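Local coordinates for protein 6-phosphogluconate dehydrogenase, NAD-binding (PDB 3PEF) that probably reduces succinic semialdehyde to gamma-hydroxybutyrate as an NADP-dependent member of the beta-hydroxyacid dehydrogenase family, at residues G5-G10 and T61-A66; V27-R32 and L43-A48. The protein carries 2 engineered substitutions. All blocks are in the same frame, centred on the assembly; numbering follows the deposited sequence.

Interaction 1 of 2, residues G5-G10 and T61-A66; sequences GFIGLG and TFAMLA. With NAP (NADP nicotinamide-adenine-dinucleotide phosphate), chain I.
F6 lays its ring against F62 and M64 across two parallel strands. CG of F6 stands anti to the backbone N (chi1 -152°), which swings the ring over the neighbouring strand. From F6 CB outward, CG has F62 O nearest, at 4.0 Å. CD2 also faces this oxygen, which lies above the ring plane toward its rim. CD1 and CE1 take the F62 CB methylene over one ring face, a CH-pi contact 4.2 Å from F62 CB to the F6 ring centroid. At the rim, CE2 of F6 meets M64 CB at 3.8 Å, near the ring plane, as does CZ. The strands are neighbours in the Rossmann-type NAD(P)-binding domain, bonded F62 N to G5 O, I7 N to F62 O and M64 N to I7 O. On the other sheet face I7 CB packs on A63 CB. A CB at G8, in the GxGxxG pattern, would run into M64 O and L65 CD2; its backbone angles alone call for glycine. M64 turns at chi2 (52°), bringing CE to 3.3 Å from NADP O4D. One water donates to M64 O and NADP O2N. The nicotinamide-ribose hydroxyl O3D lies 2.9 Å from both L65 O and A66 O.

Interaction 2 of 2, residues V27-R32 and L43-A48; sequences VTIWNR and LGAERA. With NAP (NADP nicotinamide-adenine-dinucleotide phosphate), chain I.
Strand 26-30, helix 38-42 and strand 46-47 form a beta-alpha-beta unit, and this contact pairs its two parallel strands. E46 N bonds to V27 O, I29 N to E46 O, and A48 N to I29 O, at 2.8 to 2.9 Å. T28 and E46 run side by side. T28 OG1 gives E46 OE1 a weak bond at 3.4 Å, while T28 CG2 meets A48 CB at 3.6 Å. On the other face I29 CD1 touches A45 CB. W30 turns its indole edge to A48 O, in the ring plane 3.6 Å from CD1. N31 uses both ends of its amide on NADP. Its OD1 accepts from the adenosine-ribose hydroxyl O3B at 2.8 Å, and its ND2 donates to phosphate O3X almost straight, at 174°. With an alanine in place of N31, O3B and O3X would probably lose these mates and L9 N its acceptor. R32 bends at chi3 (55°), laying its guanidinium face on the adenine, with C5A over its centre. The group points NE at O1X and NH2 at O2X, each 2.9 Å off. An arginine gripping the 2'-phosphate just past the second strand is characteristic of NADP-specific Rossmann domains.

Interactions 1 and 2 lie in one sheet, their centres about 10 Å apart. The strand order is 46-47, 26-30, 3-7, 60-63, and the pair 26-30 and 3-7 joins the two contacts. F6 N lies 2.7 Å from T28 O, a probable hydrogen bond that links them directly. A second probable bond, L9 N to N31 OD1 at 2.9 Å, ties the glycine-rich turn to the residue that holds the adenosine ribose. Both contacts end at the same NADP. Residues 27-32 hold its 2'-phosphate, one face of the adenine and O3B. Residues 5-10 and 61-66 run along it from the adenosine end to the nicotinamide ribose. Along the chain, interaction 2 is nested inside the loop closed by interaction 1.

Interaction 1 of 2, residues G5-G10 and T61-A66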
loop_
_atom_site.group_PDB
_atom_site.type_symbol
_atom_site.label_atom_id
_atom_site.label_comp_id
_atom_site.label_asym_id
_atom_site.label_seq_id
_atom_site.Cartn_x
_atom_site.Cartn_y
_atom_site.Cartn_z
ATOM N N GLY A 5 -22.167 29.269 -24.458
ATOM C CA GLY A 5 -22.902 28.732 -23.323
ATOM C C GLY A 5 -21.936 28.275 -22.233
ATOM O O GLY A 5 -20.808 27.874 -22.527
ATOM N N PHE A 6 -22.352 28.339 -20.970
ATOM C CA PHE A 6 -21.527 27.772 -19.907
ATOM C C PHE A 6 -22.370 27.090 -18.834
ATOM O O PHE A 6 -23.298 27.673 -18.268
ATOM C CB PHE A 6 -20.557 28.796 -19.298
ATOM C CG PHE A 6 -19.285 28.177 -18.741
ATOM C CD1 PHE A 6 -18.050 28.436 -19.334
ATOM C CD2 PHE A 6 -19.327 27.342 -17.628
ATOM C CE1 PHE A 6 -16.876 27.876 -18.837
ATOM C CE2 PHE A 6 -18.163 26.757 -17.128
ATOM C CZ PHE A 6 -16.929 27.028 -17.722
ATOM N N ILE A 7 -22.013 25.845 -18.559
ATOM C CA ILE A 7 -22.749 24.984 -17.660
ATOM C C ILE A 7 -21.833 24.528 -16.544
ATOM O O ILE A 7 -20.800 23.915 -16.793
ATOM C CB ILE A 7 -23.258 23.749 -18.429
ATOM C CG1 ILE A 7 -24.469 24.149 -19.286
ATOM C CG2 ILE A 7 -23.577 22.611 -17.475
ATOM C CD1 ILE A 7 -24.942 23.089 -20.232
ATOM N N GLY A 8 -22.213 24.815 -15.308
ATOM C CA GLY A 8 -21.399 24.411 -14.177
ATOM C C GLY A 8 -20.595 25.590 -13.676
ATOM O O GLY A 8 -19.589 25.970 -14.266
ATOM N N LEU A 9 -21.048 26.185 -12.583
ATOM C CA LEU A 9 -20.417 27.409 -12.116
ATOM C C LEU A 9 -19.786 27.203 -10.747
ATOM O O LEU A 9 -19.965 28.012 -9.827
ATOM C CB LEU A 9 -21.433 28.554 -12.095
ATOM C CG LEU A 9 -22.149 28.812 -13.431
ATOM C CD1 LEU A 9 -23.220 29.904 -13.284
ATOM C CD2 LEU A 9 -21.135 29.188 -14.516
ATOM N N GLY A 10 -19.042 26.116 -10.609
ATOM C CA GLY A 10 -18.331 25.882 -9.367
ATOM C C GLY A 10 -17.061 26.711 -9.313
ATOM O O GLY A 10 -16.931 27.727 -10.004
ATOM N N THR A 61 -20.979 25.399 -26.286
ATOM C CA THR A 61 -21.223 25.467 -24.839
ATOM C C THR A 61 -20.153 24.687 -24.077
ATOM O O THR A 61 -19.832 23.547 -24.430
ATOM C CB THR A 61 -22.623 24.909 -24.469
ATOM O OG1 THR A 61 -23.641 25.714 -25.089
ATOM C CG2 THR A 61 -22.820 24.929 -22.949
ATOM N N PHE A 62 -19.599 25.299 -23.038
ATOM C CA PHE A 62 -18.593 24.641 -22.200
ATOM C C PHE A 62 -19.263 24.113 -20.932
ATOM O O PHE A 62 -20.206 24.726 -20.435
ATOM C CB PHE A 62 -17.482 25.624 -21.830
ATOM C CG PHE A 62 -16.807 26.254 -23.020
ATOM C CD1 PHE A 62 -15.871 25.539 -23.763
ATOM C CD2 PHE A 62 -17.105 27.559 -23.395
ATOM C CE1 PHE A 62 -15.253 26.117 -24.872
ATOM C CE2 PHE A 62 -16.492 28.147 -24.498
ATOM C CZ PHE A 62 -15.563 27.419 -25.240
ATOM N N ALA A 63 -18.790 22.982 -20.414
ATOM C CA ALA A 63 -19.305 22.447 -19.149
ATOM C C ALA A 63 -18.158 22.140 -18.205
ATOM O O ALA A 63 -17.124 21.614 -18.629
ATOM C CB ALA A 63 -20.140 21.196 -19.381
ATOM N N MET A 64 -18.346 22.468 -16.930
ATOM C CA MET A 64 -17.312 22.271 -15.912
ATOM C C MET A 64 -17.952 21.709 -14.647
ATOM O O MET A 64 -18.203 22.436 -13.688
ATOM C CB MET A 64 -16.572 23.596 -15.619
ATOM C CG MET A 64 -15.249 23.412 -14.872
ATOM S SD MET A 64 -14.202 22.200 -15.738
ATOM C CE MET A 64 -12.574 22.688 -15.159
ATOM N N LEU A 65 -18.213 20.406 -14.665
ATOM C CA LEU A 65 -18.988 19.726 -13.638
ATOM C C LEU A 65 -18.108 18.827 -12.764
ATOM O O LEU A 65 -17.000 18.470 -13.156
ATOM C CB LEU A 65 -20.086 18.900 -14.319
ATOM C CG LEU A 65 -21.006 19.804 -15.145
ATOM C CD1 LEU A 65 -21.929 19.012 -16.053
ATOM C CD2 LEU A 65 -21.798 20.760 -14.226
ATOM N N ALA A 66 -18.627 18.444 -11.599
ATOM C CA ALA A 66 -17.856 17.724 -10.586
ATOM C C ALA A 66 -17.233 16.411 -11.032
ATOM O O ALA A 66 -16.046 16.187 -10.810
ATOM C CB ALA A 66 -18.712 17.476 -9.333
HETATM P PA NAP I . -16.843 22.510 -7.528
HETATM O O1A NAP I . -17.244 21.598 -6.434
HETATM O O2A NAP I . -16.578 23.902 -7.120
HETATM O O5B NAP I . -17.953 22.505 -8.683
HETATM C C5B NAP I . -18.633 21.325 -9.018
HETATM C C4B NAP I . -19.708 21.712 -10.017
HETATM O O4B NAP I . -20.392 20.540 -10.410
HETATM C C3B NAP I . -20.748 22.634 -9.386
HETATM O O3B NAP I . -21.149 23.516 -10.409
HETATM C C2B NAP I . -21.882 21.682 -9.068
HETATM O O2B NAP I . -23.157 22.268 -9.019
HETATM C C1B NAP I . -21.775 20.752 -10.262
HETATM N N9A NAP I . -22.508 19.500 -10.026
HETATM C C8A NAP I . -22.162 18.503 -9.148
HETATM N N7A NAP I . -23.100 17.531 -9.220
HETATM C C5A NAP I . -24.037 17.903 -10.116
HETATM C C6A NAP I . -25.182 17.271 -10.569
HETATM N N6A NAP I . -25.521 16.084 -10.084
HETATM N N1A NAP I . -25.965 17.893 -11.505
HETATM C C2A NAP I . -25.602 19.132 -12.002
HETATM N N3A NAP I . -24.451 19.752 -11.553
HETATM C C4A NAP I . -23.680 19.140 -10.630
HETATM O O3 NAP I . -15.532 21.881 -8.175
HETATM P PN NAP I . -14.584 22.425 -9.321
HETATM O O1N NAP I . -13.196 22.453 -8.830
HETATM O O2N NAP I . -15.142 23.640 -9.948
HETATM O O5D NAP I . -14.794 21.131 -10.257
HETATM C C5D NAP I . -15.240 21.171 -11.586
HETATM C C4D NAP I . -14.414 20.142 -12.356
HETATM O O4D NAP I . -13.107 20.601 -12.607
HETATM C C3D NAP I . -14.211 18.867 -11.561
HETATM O O3D NAP I . -14.293 17.823 -12.507
HETATM C C2D NAP I . -12.807 18.991 -10.990
HETATM O O2D NAP I . -12.245 17.725 -10.784
HETATM C C1D NAP I . -12.126 19.698 -12.135
HETATM N N1N NAP I . -10.900 20.474 -11.846
HETATM C C2N NAP I . -10.772 21.174 -10.682
HETATM C C3N NAP I . -9.635 21.945 -10.447
HETATM C C7N NAP I . -9.522 22.753 -9.189
HETATM O O7N NAP I . -8.245 23.112 -8.791
HETATM N N7N NAP I . -10.586 23.108 -8.449
HETATM C C4N NAP I . -8.616 22.010 -11.402
HETATM C C5N NAP I . -8.773 21.315 -12.599
HETATM C C6N NAP I . -9.926 20.562 -12.821
HETATM P P2B NAP I . -23.693 23.018 -7.675
HETATM O O1X NAP I . -25.210 23.036 -7.801
HETATM O O2X NAP I . -23.250 22.234 -6.483
HETATM O O3X NAP I . -23.120 24.405 -7.606
HETATM O O HOH W 1 -17.028 24.320 -11.775
#

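Interaction 2 of 2, residues V27-R32 and L43-A48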
loop_
_atom_site.group_PDB
_atom_site.type_symbol
_atom_site.label_atom_id
_atom_site.label_comp_id
_atom_site.label_asym_id
_atom_site.label_seq_id
_atom_site.Cartn_x
_atom_site.Cartn_y
_atom_site.Cartn_z
ATOM N N VAL A 27 -22.448 35.562 -22.989
ATOM C CA VAL A 27 -22.430 34.255 -22.316
ATOM C C VAL A 27 -23.778 33.925 -21.647
ATOM O O VAL A 27 -24.315 34.726 -20.866
ATOM C CB VAL A 27 -21.282 34.173 -21.256
ATOM C CG1 VAL A 27 -21.159 32.775 -20.696
ATOM C CG2 VAL A 27 -19.932 34.588 -21.869
ATOM N N THR A 28 -24.319 32.759 -21.987
ATOM C CA THR A 28 -25.549 32.214 -21.393
ATOM C C THR A 28 -25.102 31.132 -20.411
ATOM O O THR A 28 -24.322 30.243 -20.769
ATOM C CB THR A 28 -26.482 31.582 -22.477
ATOM O OG1 THR A 28 -26.886 32.580 -23.423
ATOM C CG2 THR A 28 -27.724 30.956 -21.849
ATOM N N ILE A 29 -25.559 31.216 -19.165
ATOM C CA ILE A 29 -25.020 30.348 -18.123
ATOM C C ILE A 29 -26.100 29.607 -17.368
ATOM O O ILE A 29 -27.256 30.042 -17.332
ATOM C CB ILE A 29 -24.169 31.141 -17.112
ATOM C CG1 ILE A 29 -25.044 32.145 -16.357
ATOM C CG2 ILE A 29 -23.010 31.850 -17.840
ATOM C CD1 ILE A 29 -24.257 33.086 -15.463
ATOM N N TRP A 30 -25.700 28.489 -16.768
ATOM C CA TRP A 30 -26.581 27.649 -15.962
ATOM C C TRP A 30 -25.794 26.911 -14.884
ATOM O O TRP A 30 -24.691 26.424 -15.122
ATOM C CB TRP A 30 -27.286 26.593 -16.818
ATOM C CG TRP A 30 -28.165 25.673 -15.998
ATOM C CD1 TRP A 30 -29.477 25.877 -15.669
ATOM C CD2 TRP A 30 -27.791 24.427 -15.392
ATOM N NE1 TRP A 30 -29.949 24.829 -14.917
ATOM C CE2 TRP A 30 -28.933 23.930 -14.723
ATOM C CE3 TRP A 30 -26.601 23.688 -15.342
ATOM C CZ2 TRP A 30 -28.924 22.715 -14.021
ATOM C CZ3 TRP A 30 -26.589 22.477 -14.642
ATOM C CH2 TRP A 30 -27.746 22.003 -13.990
ATOM N N ASN A 31 -26.380 26.808 -13.701
ATOM C CA ASN A 31 -25.802 25.995 -12.648
ATOM C C ASN A 31 -26.938 25.328 -11.912
ATOM O O ASN A 31 -28.006 25.926 -11.776
ATOM C CB ASN A 31 -24.998 26.848 -11.656
ATOM C CG ASN A 31 -24.183 25.989 -10.681
ATOM O OD1 ASN A 31 -23.325 25.217 -11.103
ATOM N ND2 ASN A 31 -24.464 26.107 -9.378
ATOM N N ARG A 32 -26.709 24.108 -11.432
ATOM C CA ARG A 32 -27.714 23.388 -10.644
ATOM C C ARG A 32 -28.200 24.263 -9.513
ATOM O O ARG A 32 -29.408 24.374 -9.302
ATOM C CB ARG A 32 -27.176 22.072 -10.066
ATOM C CG ARG A 32 -28.158 21.393 -9.100
ATOM C CD ARG A 32 -27.574 20.099 -8.515
ATOM N NE ARG A 32 -26.278 20.310 -7.857
ATOM C CZ ARG A 32 -25.580 19.346 -7.253
ATOM N NH1 ARG A 32 -26.052 18.107 -7.240
ATOM N NH2 ARG A 32 -24.413 19.619 -6.668
ATOM N N LEU A 43 -22.814 40.846 -14.214
ATOM C CA LEU A 43 -21.772 41.237 -15.161
ATOM C C LEU A 43 -22.276 41.218 -16.600
ATOM O O LEU A 43 -21.500 41.431 -17.531
ATOM C CB LEU A 43 -20.537 40.350 -15.020
ATOM C CG LEU A 43 -19.564 40.683 -13.892
ATOM C CD1 LEU A 43 -18.510 39.603 -13.793
ATOM C CD2 LEU A 43 -18.921 42.050 -14.107
ATOM N N GLY A 44 -23.567 40.943 -16.775
ATOM C CA GLY A 44 -24.187 40.946 -18.091
ATOM C C GLY A 44 -24.498 39.573 -18.675
ATOM O O GLY A 44 -25.167 39.479 -19.707
ATOM N N ALA A 45 -24.011 38.506 -18.042
ATOM C CA ALA A 45 -24.299 37.152 -18.516
ATOM C C ALA A 45 -25.789 36.892 -18.450
ATOM O O ALA A 45 -26.478 37.419 -17.573
ATOM C CB ALA A 45 -23.556 36.110 -17.684
ATOM N N GLU A 46 -26.277 36.057 -19.359
ATOM C CA GLU A 46 -27.700 35.727 -19.429
ATOM C C GLU A 46 -28.025 34.394 -18.726
ATOM O O GLU A 46 -27.378 33.379 -18.995
ATOM C CB GLU A 46 -28.134 35.655 -20.898
ATOM C CG GLU A 46 -29.578 35.219 -21.119
ATOM C CD GLU A 46 -29.920 35.030 -22.593
ATOM O OE1 GLU A 46 -29.013 35.186 -23.443
ATOM O OE2 GLU A 46 -31.093 34.723 -22.905
ATOM N N ARG A 47 -29.022 34.397 -17.838
ATOM C CA ARG A 47 -29.479 33.164 -17.168
ATOM C C ARG A 47 -30.288 32.262 -18.086
ATOM O O ARG A 47 -31.233 32.706 -18.728
ATOM C CB ARG A 47 -30.395 33.480 -15.987
ATOM C CG ARG A 47 -29.720 33.653 -14.662
ATOM C CD ARG A 47 -30.771 33.800 -13.564
ATOM N NE ARG A 47 -30.181 34.445 -12.400
ATOM C CZ ARG A 47 -29.523 33.787 -11.456
ATOM N NH1 ARG A 47 -29.405 32.467 -11.541
ATOM N NH2 ARG A 47 -29.002 34.441 -10.429
ATOM N N ALA A 48 -29.933 30.986 -18.110
ATOM C CA ALA A 48 -30.718 29.967 -18.785
ATOM C C ALA A 48 -31.451 29.158 -17.720
ATOM O O ALA A 48 -30.938 28.975 -16.621
ATOM C CB ALA A 48 -29.804 29.068 -19.578
HETATM P PA NAP I . -16.843 22.510 -7.528
HETATM O O1A NAP I . -17.244 21.598 -6.434
HETATM O O2A NAP I . -16.578 23.902 -7.120
HETATM O O5B NAP I . -17.953 22.505 -8.683
HETATM C C5B NAP I . -18.633 21.325 -9.018
HETATM C C4B NAP I . -19.708 21.712 -10.017
HETATM O O4B NAP I . -20.392 20.540 -10.410
HETATM C C3B NAP I . -20.748 22.634 -9.386
HETATM O O3B NAP I . -21.149 23.516 -10.409
HETATM C C2B NAP I . -21.882 21.682 -9.068
HETATM O O2B NAP I . -23.157 22.268 -9.019
HETATM C C1B NAP I . -21.775 20.752 -10.262
HETATM N N9A NAP I . -22.508 19.500 -10.026
HETATM C C8A NAP I . -22.162 18.503 -9.148
HETATM N N7A NAP I . -23.100 17.531 -9.220
HETATM C C5A NAP I . -24.037 17.903 -10.116
HETATM C C6A NAP I . -25.182 17.271 -10.569
HETATM N N6A NAP I . -25.521 16.084 -10.084
HETATM N N1A NAP I . -25.965 17.893 -11.505
HETATM C C2A NAP I . -25.602 19.132 -12.002
HETATM N N3A NAP I . -24.451 19.752 -11.553
HETATM C C4A NAP I . -23.680 19.140 -10.630
HETATM O O3 NAP I . -15.532 21.881 -8.175
HETATM P PN NAP I . -14.584 22.425 -9.321
HETATM O O1N NAP I . -13.196 22.453 -8.830
HETATM O O2N NAP I . -15.142 23.640 -9.948
HETATM O O5D NAP I . -14.794 21.131 -10.257
HETATM C C5D NAP I . -15.240 21.171 -11.586
HETATM C C4D NAP I . -14.414 20.142 -12.356
HETATM O O4D NAP I . -13.107 20.601 -12.607
HETATM C C3D NAP I . -14.211 18.867 -11.561
HETATM O O3D NAP I . -14.293 17.823 -12.507
HETATM C C2D NAP I . -12.807 18.991 -10.990
HETATM O O2D NAP I . -12.245 17.725 -10.784
HETATM C C1D NAP I . -12.126 19.698 -12.135
HETATM N N1N NAP I . -10.900 20.474 -11.846
HETATM C C2N NAP I . -10.772 21.174 -10.682
HETATM C C3N NAP I . -9.635 21.945 -10.447
HETATM C C7N NAP I . -9.522 22.753 -9.189
HETATM O O7N NAP I . -8.245 23.112 -8.791
HETATM N N7N NAP I . -10.586 23.108 -8.449
HETATM C C4N NAP I . -8.616 22.010 -11.402
HETATM C C5N NAP I . -8.773 21.315 -12.599
HETATM C C6N NAP I . -9.926 20.562 -12.821
HETATM P P2B NAP I . -23.693 23.018 -7.675
HETATM O O1X NAP I . -25.210 23.036 -7.801
HETATM O O2X NAP I . -23.250 22.234 -6.483
HETATM O O3X NAP I . -23.120 24.405 -7.606
#